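Local coordinates for SH3 domain-containing protein (Dictyostelium discoideum, PDB 4NQI) that remodels membranes through its inverse BAR domain in osmoregulation, phagocytosis and cytokinesis, and probably binds phosphatidylinositol lipids, at residues 52-55 with 56-59; 96-99 with 100-104; 193-196 with 197-201. All blocks are in the same frame, centred on the assembly; numbering follows the deposited sequence.

Contact 1 of 3, residues 52-55 with 56-59; sequences LSQA and GLVL
Gln54 and Leu57 meet because both first torsions set CG beside the backbone N, with chi1 at -81° in Gln54. A second bend in Gln54, chi2 -70°, then turns its amide along the helix toward the next turn, where the two side chains cross obliquely. The amide rests against one methyl of the leucine, with Gln54 NE2 3.9 Å from Leu57 CD1; CD and OE1 of the glutamine lie only slightly farther from the same methyl, a contact of van der Waals type rather than a polar one.

The backbone beneath is regular helix. Gly56 N donates to Leu52 O at 2.9 Å, and Leu57 N to Ser53 O at 3.1 Å. The bond from Val58 N to Gln54 O, 3.2 Å long, is the straightest of the four i to i+4 bonds, with an N-H...O angle of 166°. Leu59 N completes the series on Ala55 O at 3.3 Å. Gln54 O also takes a weak bond from Leu57 N, and Val58 CG2 lies 3.4 Å from Gln54 O, so one carbonyl oxygen meets two amide groups and a methyl.

Around the helix the surroundings differ. Ser53 OG is hydrogen-bonded to Glu89 O, and Leu57 packs on Lys86 and Glu89, all on helix 72-140. Ala55, Val58 and Leu59 instead pack on Gln48 and Ala41 of the second subunit.

Chemically, then, the main chain supplies the hydrogen bonds within this turn, while the side chains add a van der Waals contact between an amide and a methyl. Several of them also pack on helix 72-140 or on the second subunit, consistent with a helix that serves both its own subunit's bundle and the dimer interface of the I-BAR domain.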
loop_
_atom_site.group_PDB
_atom_site.type_symbol
_atom_site.label_atom_id
_atom_site.label_comp_id
_atom_site.label_asym_id
_atom_site.label_seq_id
_atom_site.Cartn_x
_atom_site.Cartn_y
_atom_site.Cartn_z
ATOM N N LEU B 52 -0.089 9.128 3.244
ATOM C CA LEU B 52 -0.960 8.042 3.681
ATOM C C LEU B 52 -0.448 7.421 4.978
ATOM O O LEU B 52 -1.235 7.046 5.847
ATOM C CB LEU B 52 -1.069 6.972 2.590
ATOM C CG LEU B 52 -1.951 5.763 2.909
ATOM C CD1 LEU B 52 -3.381 6.199 3.188
ATOM C CD2 LEU B 52 -1.911 4.738 1.780
ATOM N N SER B 53 0.874 7.322 5.105
ATOM C CA SER B 53 1.495 6.787 6.315
ATOM C C SER B 53 1.143 7.620 7.547
ATOM O O SER B 53 0.736 7.080 8.579
ATOM C CB SER B 53 3.012 6.721 6.142
ATOM O OG SER B 53 3.647 6.325 7.342
ATOM N N GLN B 54 1.299 8.937 7.430
ATOM C CA GLN B 54 1.002 9.849 8.532
ATOM C C GLN B 54 -0.490 9.886 8.869
ATOM O O GLN B 54 -0.865 9.971 10.036
ATOM C CB GLN B 54 1.529 11.251 8.218
ATOM C CG GLN B 54 3.019 11.421 8.502
ATOM C CD GLN B 54 3.336 11.414 9.988
ATOM O OE1 GLN B 54 2.482 11.730 10.820
ATOM N NE2 GLN B 54 4.568 11.049 10.330
ATOM N N ALA B 55 -1.334 9.818 7.845
ATOM C CA ALA B 55 -2.776 9.729 8.055
ATOM C C ALA B 55 -3.126 8.422 8.761
ATOM O O ALA B 55 -4.099 8.354 9.517
ATOM C CB ALA B 55 -3.511 9.831 6.736
ATOM N N GLY B 56 -2.332 7.383 8.510
ATOM C CA GLY B 56 -2.513 6.110 9.183
ATOM C C GLY B 56 -2.202 6.182 10.669
ATOM O O GLY B 56 -2.886 5.553 11.482
ATOM N N LEU B 57 -1.170 6.945 11.024
ATOM C CA LEU B 57 -0.750 7.084 12.417
ATOM C C LEU B 57 -1.782 7.836 13.260
ATOM O O LEU B 57 -2.045 7.463 14.408
ATOM C CB LEU B 57 0.612 7.776 12.493
ATOM C CG LEU B 57 1.760 7.014 11.827
ATOM C CD1 LEU B 57 3.057 7.801 11.888
ATOM C CD2 LEU B 57 1.936 5.658 12.483
ATOM N N VAL B 58 -2.351 8.897 12.690
ATOM C CA VAL B 58 -3.428 9.633 13.341
ATOM C C VAL B 58 -4.596 8.693 13.622
ATOM O O VAL B 58 -5.144 8.685 14.726
ATOM C CB VAL B 58 -3.912 10.807 12.472
ATOM C CG1 VAL B 58 -5.089 11.514 13.130
ATOM C CG2 VAL B 58 -2.775 11.787 12.220
ATOM N N LEU B 59 -4.959 7.894 12.620
ATOM C CA LEU B 59 -6.023 6.902 12.767
ATOM C C LEU B 59 -5.713 5.922 13.896
ATOM O O LEU B 59 -6.580 5.619 14.717
ATOM C CB LEU B 59 -6.246 6.147 11.453
ATOM C CG LEU B 59 -7.204 4.950 11.501
ATOM C CD1 LEU B 59 -8.578 5.364 12.008
ATOM C CD2 LEU B 59 -7.322 4.285 10.137
#

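Contact 2 of 3, residues 96-99 with 100-104; sequences AKVL and LNEFI
From Leu99 onward the helix widens: Ala96 O, Lys97 O and Val98 O each accept from the amide four residues ahead, whereas Leu99 O takes Ile104 N, five residues on, at 3.0 Å and an N-H...O angle of 175°, with only a weak bond from Phe103 N. This pi-type turn moves the side chains after it round the helix. Leu99 and Phe103 lie side by side and point the same way, with Leu99 CD1 3.9 Å from Phe103 CD2, set obliquely to the ring. Both have CG anti to the backbone N (chi1 -179° and 173°), which sends the isobutyl group and the ring out along a common direction. Ile104 crosses the leucine from another side, its CD1 4.2 Å from Leu99 CG, and its CG1 packs 3.4 Å from Leu99 O. With an alanine in place of Leu99 the CD1 methyl and the branch point are gone, and Phe103 and Ile104 would probably border a gap, the ring losing its neighbour along the helix.

On the side next to helix 152-224, where Val98 packs on Lys201 and Glu102 on Gln197, Val98 CG1 touches Glu102 CG at 3.7 Å, an apolar contact with the aliphatic part of the acid. The amine of Lys97 turns back along the helix to a salt bridge with Asp93.

Leu99 also packs on Tyr45 of helix 15-64 and Phe198 of helix 152-224, and Phe103 meets the ring of Phe195 edge-to-face. A pi bulge in a long helix, with its apolar residues facing two partner helices, here belongs to the antiparallel three-helix core of the I-BAR domain.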
loop_
_atom_site.group_PDB
_atom_site.type_symbol
_atom_site.label_atom_id
_atom_site.label_comp_id
_atom_site.label_asym_id
_atom_site.label_seq_id
_atom_site.Cartn_x
_atom_site.Cartn_y
_atom_site.Cartn_z
ATOM N N ALA B 96 8.432 3.808 1.255
ATOM C CA ALA B 96 8.572 5.058 0.510
ATOM C C ALA B 96 10.028 5.528 0.472
ATOM O O ALA B 96 10.517 5.985 -0.566
ATOM C CB ALA B 96 7.683 6.132 1.112
ATOM N N LYS B 97 10.710 5.408 1.610
ATOM C CA LYS B 97 12.116 5.793 1.729
ATOM C C LYS B 97 13.010 4.963 0.804
ATOM O O LYS B 97 13.970 5.485 0.233
ATOM C CB LYS B 97 12.590 5.628 3.176
ATOM C CG LYS B 97 11.838 6.466 4.211
ATOM C CD LYS B 97 12.338 7.903 4.251
ATOM C CE LYS B 97 12.494 8.399 5.687
ATOM N NZ LYS B 97 11.218 8.369 6.456
ATOM N N VAL B 98 12.696 3.675 0.670
ATOM C CA VAL B 98 13.445 2.777 -0.210
ATOM C C VAL B 98 13.311 3.203 -1.671
ATOM O O VAL B 98 14.301 3.256 -2.402
ATOM C CB VAL B 98 12.988 1.309 -0.043
ATOM C CG1 VAL B 98 13.519 0.441 -1.176
ATOM C CG2 VAL B 98 13.440 0.759 1.305
ATOM N N LEU B 99 12.085 3.509 -2.089
ATOM C CA LEU B 99 11.825 4.002 -3.439
ATOM C C LEU B 99 12.616 5.280 -3.709
ATOM O O LEU B 99 13.106 5.493 -4.820
ATOM C CB LEU B 99 10.329 4.259 -3.634
ATOM C CG LEU B 99 9.901 4.770 -5.014
ATOM C CD1 LEU B 99 10.208 3.740 -6.087
ATOM C CD2 LEU B 99 8.424 5.146 -5.039
ATOM N N LEU B 100 12.748 6.120 -2.684
ATOM C CA LEU B 100 13.491 7.371 -2.805
ATOM C C LEU B 100 15.001 7.142 -2.812
ATOM O O LEU B 100 15.715 7.700 -3.648
ATOM C CB LEU B 100 13.121 8.328 -1.666
ATOM C CG LEU B 100 13.853 9.674 -1.662
ATOM C CD1 LEU B 100 13.432 10.513 -2.856
ATOM C CD2 LEU B 100 13.632 10.442 -0.362
ATOM N N ASN B 101 15.481 6.325 -1.876
ATOM C CA ASN B 101 16.916 6.114 -1.692
ATOM C C ASN B 101 17.531 5.099 -2.655
ATOM O O ASN B 101 18.692 5.230 -3.039
ATOM C CB ASN B 101 17.210 5.688 -0.249
ATOM C CG ASN B 101 16.832 6.751 0.767
ATOM O OD1 ASN B 101 16.948 7.949 0.504
ATOM N ND2 ASN B 101 16.379 6.314 1.939
ATOM N N GLU B 102 16.753 4.087 -3.035
ATOM C CA GLU B 102 17.266 2.978 -3.839
ATOM C C GLU B 102 16.926 3.086 -5.327
ATOM O O GLU B 102 17.569 2.437 -6.155
ATOM C CB GLU B 102 16.768 1.636 -3.292
ATOM C CG GLU B 102 17.026 1.416 -1.804
ATOM C CD GLU B 102 18.445 0.973 -1.515
ATOM O OE1 GLU B 102 19.235 0.828 -2.474
ATOM O OE2 GLU B 102 18.772 0.764 -0.327
ATOM N N PHE B 103 15.922 3.892 -5.668
ATOM C CA PHE B 103 15.566 4.101 -7.075
ATOM C C PHE B 103 15.700 5.549 -7.552
ATOM O O PHE B 103 16.518 5.847 -8.423
ATOM C CB PHE B 103 14.150 3.602 -7.379
ATOM C CG PHE B 103 13.677 3.954 -8.763
ATOM C CD1 PHE B 103 14.301 3.416 -9.879
ATOM C CD2 PHE B 103 12.617 4.829 -8.950
ATOM C CE1 PHE B 103 13.875 3.742 -11.157
ATOM C CE2 PHE B 103 12.184 5.155 -10.224
ATOM C CZ PHE B 103 12.816 4.611 -11.329
ATOM N N ILE B 104 14.879 6.433 -6.987
ATOM C CA ILE B 104 14.767 7.821 -7.446
ATOM C C ILE B 104 16.105 8.562 -7.539
ATOM O O ILE B 104 16.492 9.014 -8.619
ATOM C CB ILE B 104 13.773 8.621 -6.573
ATOM C CG1 ILE B 104 12.345 8.135 -6.827
ATOM C CG2 ILE B 104 13.884 10.113 -6.854
ATOM C CD1 ILE B 104 11.351 8.585 -5.779
#

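Contact 3 of 3, residues 193-196 with 197-201; sequences SQFN and QFLEK
The ring of Phe198 turns its edge to the face of Phe195, an offset edge-to-face pair with centroids 5.7 Å apart and planes at 77°. The meeting atoms are Phe198 CD2 and Phe195 CE2, 4.0 Å apart, and CE2 lies near the plane of the Phe198 ring. Leu199 meets the Phe195 ring obliquely, with CG 3.9 Å from Phe195 CD2. In both phenylalanines CG is anti to the backbone N, chi1 -155° in Phe195, and the two rings stand on the same side of the helix and point the same way, whereas Leu199, with CG beside its own N, crosses the first ring.

Here helix 152-224 of the three-helix I-BAR bundle turns Phe198 to helix 72-140, where it packs on Val95, and Leu199 to the second subunit, where it packs on Phe213. Phe195 reaches the dimer partner as well, packing on Leu81 of the second subunit.

Asn196 is buried, and its OD1 is hydrogen-bonded to His220 ND1 of the second subunit, so a polar group inside the interface has a partner there; the same oxygen lies 3.7 Å from Leu199 CD1. Its main-chain oxygen accepts Glu200 N at 2.9 Å with an N-H...O angle of 171°. Gln197 N reaches Gln194 O at 3.2 Å, an i to i+3 bond that comes from above the carbonyl plane. The bent side chain of Gln197 returns its amide toward the preceding turn, where NE2 makes a weak, nearly straight bond to Ser193 O at 3.4 Å.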
loop_
_atom_site.group_PDB
_atom_site.type_symbol
_atom_site.label_atom_id
_atom_site.label_comp_id
_atom_site.label_asym_id
_atom_site.label_seq_id
_atom_site.Cartn_x
_atom_site.Cartn_y
_atom_site.Cartn_z
ATOM N N SER B 193 16.831 -3.179 -12.011
ATOM C CA SER B 193 17.541 -3.629 -10.814
ATOM C C SER B 193 17.329 -2.679 -9.636
ATOM O O SER B 193 17.237 -3.110 -8.483
ATOM C CB SER B 193 19.036 -3.763 -11.112
ATOM O OG SER B 193 19.736 -4.287 -10.001
ATOM N N GLN B 194 17.250 -1.385 -9.934
ATOM C CA GLN B 194 17.008 -0.382 -8.904
ATOM C C GLN B 194 15.538 -0.357 -8.494
ATOM O O GLN B 194 15.227 -0.256 -7.307
ATOM C CB GLN B 194 17.475 0.999 -9.378
ATOM C CG GLN B 194 18.997 1.141 -9.440
ATOM C CD GLN B 194 19.452 2.388 -10.179
ATOM O OE1 GLN B 194 18.653 3.074 -10.820
ATOM N NE2 GLN B 194 20.744 2.681 -10.100
ATOM N N PHE B 195 14.638 -0.459 -9.470
ATOM C CA PHE B 195 13.205 -0.483 -9.182
ATOM C C PHE B 195 12.832 -1.711 -8.347
ATOM O O PHE B 195 11.907 -1.658 -7.534
ATOM C CB PHE B 195 12.382 -0.441 -10.476
ATOM C CG PHE B 195 10.996 0.119 -10.297
ATOM C CD1 PHE B 195 10.785 1.491 -10.298
ATOM C CD2 PHE B 195 9.907 -0.722 -10.123
ATOM C CE1 PHE B 195 9.511 2.014 -10.129
ATOM C CE2 PHE B 195 8.630 -0.203 -9.955
ATOM C CZ PHE B 195 8.435 1.164 -9.957
ATOM N N ASN B 196 13.567 -2.806 -8.544
ATOM C CA ASN B 196 13.339 -4.046 -7.799
ATOM C C ASN B 196 13.415 -3.889 -6.276
ATOM O O ASN B 196 12.769 -4.634 -5.539
ATOM C CB ASN B 196 14.328 -5.128 -8.244
ATOM C CG ASN B 196 13.973 -5.733 -9.588
ATOM O OD1 ASN B 196 12.876 -5.531 -10.111
ATOM N ND2 ASN B 196 14.904 -6.499 -10.148
ATOM N N GLN B 197 14.217 -2.936 -5.809
ATOM C CA GLN B 197 14.356 -2.694 -4.375
ATOM C C GLN B 197 13.026 -2.265 -3.762
ATOM O O GLN B 197 12.691 -2.660 -2.644
ATOM C CB GLN B 197 15.422 -1.629 -4.110
ATOM C CG GLN B 197 16.764 -1.919 -4.775
ATOM C CD GLN B 197 17.345 -3.251 -4.347
ATOM O OE1 GLN B 197 17.355 -3.586 -3.162
ATOM N NE2 GLN B 197 17.825 -4.024 -5.314
ATOM N N PHE B 198 12.272 -1.462 -4.507
ATOM C CA PHE B 198 10.953 -1.012 -4.076
ATOM C C PHE B 198 9.946 -2.158 -4.120
ATOM O O PHE B 198 9.140 -2.322 -3.199
ATOM C CB PHE B 198 10.481 0.155 -4.950
ATOM C CG PHE B 198 9.008 0.432 -4.860
ATOM C CD1 PHE B 198 8.442 0.884 -3.677
ATOM C CD2 PHE B 198 8.190 0.255 -5.966
ATOM C CE1 PHE B 198 7.081 1.145 -3.597
ATOM C CE2 PHE B 198 6.833 0.513 -5.893
ATOM C CZ PHE B 198 6.278 0.959 -4.708
ATOM N N LEU B 199 10.004 -2.951 -5.188
ATOM C CA LEU B 199 9.102 -4.088 -5.367
ATOM C C LEU B 199 9.241 -5.117 -4.245
ATOM O O LEU B 199 8.238 -5.568 -3.680
ATOM C CB LEU B 199 9.340 -4.751 -6.725
ATOM C CG LEU B 199 9.038 -3.862 -7.934
ATOM C CD1 LEU B 199 9.374 -4.564 -9.244
ATOM C CD2 LEU B 199 7.580 -3.435 -7.918
ATOM N N GLU B 200 10.482 -5.482 -3.927
ATOM C CA GLU B 200 10.759 -6.423 -2.844
ATOM C C GLU B 200 10.187 -5.942 -1.510
ATOM O O GLU B 200 9.638 -6.730 -0.741
ATOM C CB GLU B 200 12.269 -6.651 -2.712
ATOM C CG GLU B 200 12.882 -7.458 -3.854
ATOM C CD GLU B 200 14.402 -7.426 -3.839
ATOM O OE1 GLU B 200 14.978 -6.665 -3.031
ATOM O OE2 GLU B 200 15.021 -8.159 -4.639
ATOM N N LYS B 201 10.320 -4.647 -1.243
ATOM C CA LYS B 201 9.825 -4.066 0.001
ATOM C C LYS B 201 8.301 -3.981 0.017
ATOM O O LYS B 201 7.683 -4.102 1.075
ATOM C CB LYS B 201 10.443 -2.685 0.235
ATOM C CG LYS B 201 11.712 -2.707 1.081
ATOM C CD LYS B 201 11.379 -2.939 2.551
ATOM C CE LYS B 201 12.619 -2.847 3.432
ATOM N NZ LYS B 201 12.265 -2.522 4.845
#

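Each contact sits on a different long helix of the three-helix bundle, and contacts 2 and 3 are the neighbours: their centres are 9 Å apart and Val98 CG1 lies 3.5 Å from Gln197 O. Contact 1 is farther out along the rod, its centre about 25 Å from the chain centre against 8 Å and 5 Å, and touches neither of the others. All three are partly buried, but contact 3 has one exposed residue against two in contact 1 and three in contact 2. Aromatic rings mark the two central contacts, while contact 1 has aliphatic and amide groups on a regular helix. Contacts 1 and 3 meet the second subunit, contact 3 with a hydrogen bond; contact 2 touches no other chain and lies between helices of its own subunit.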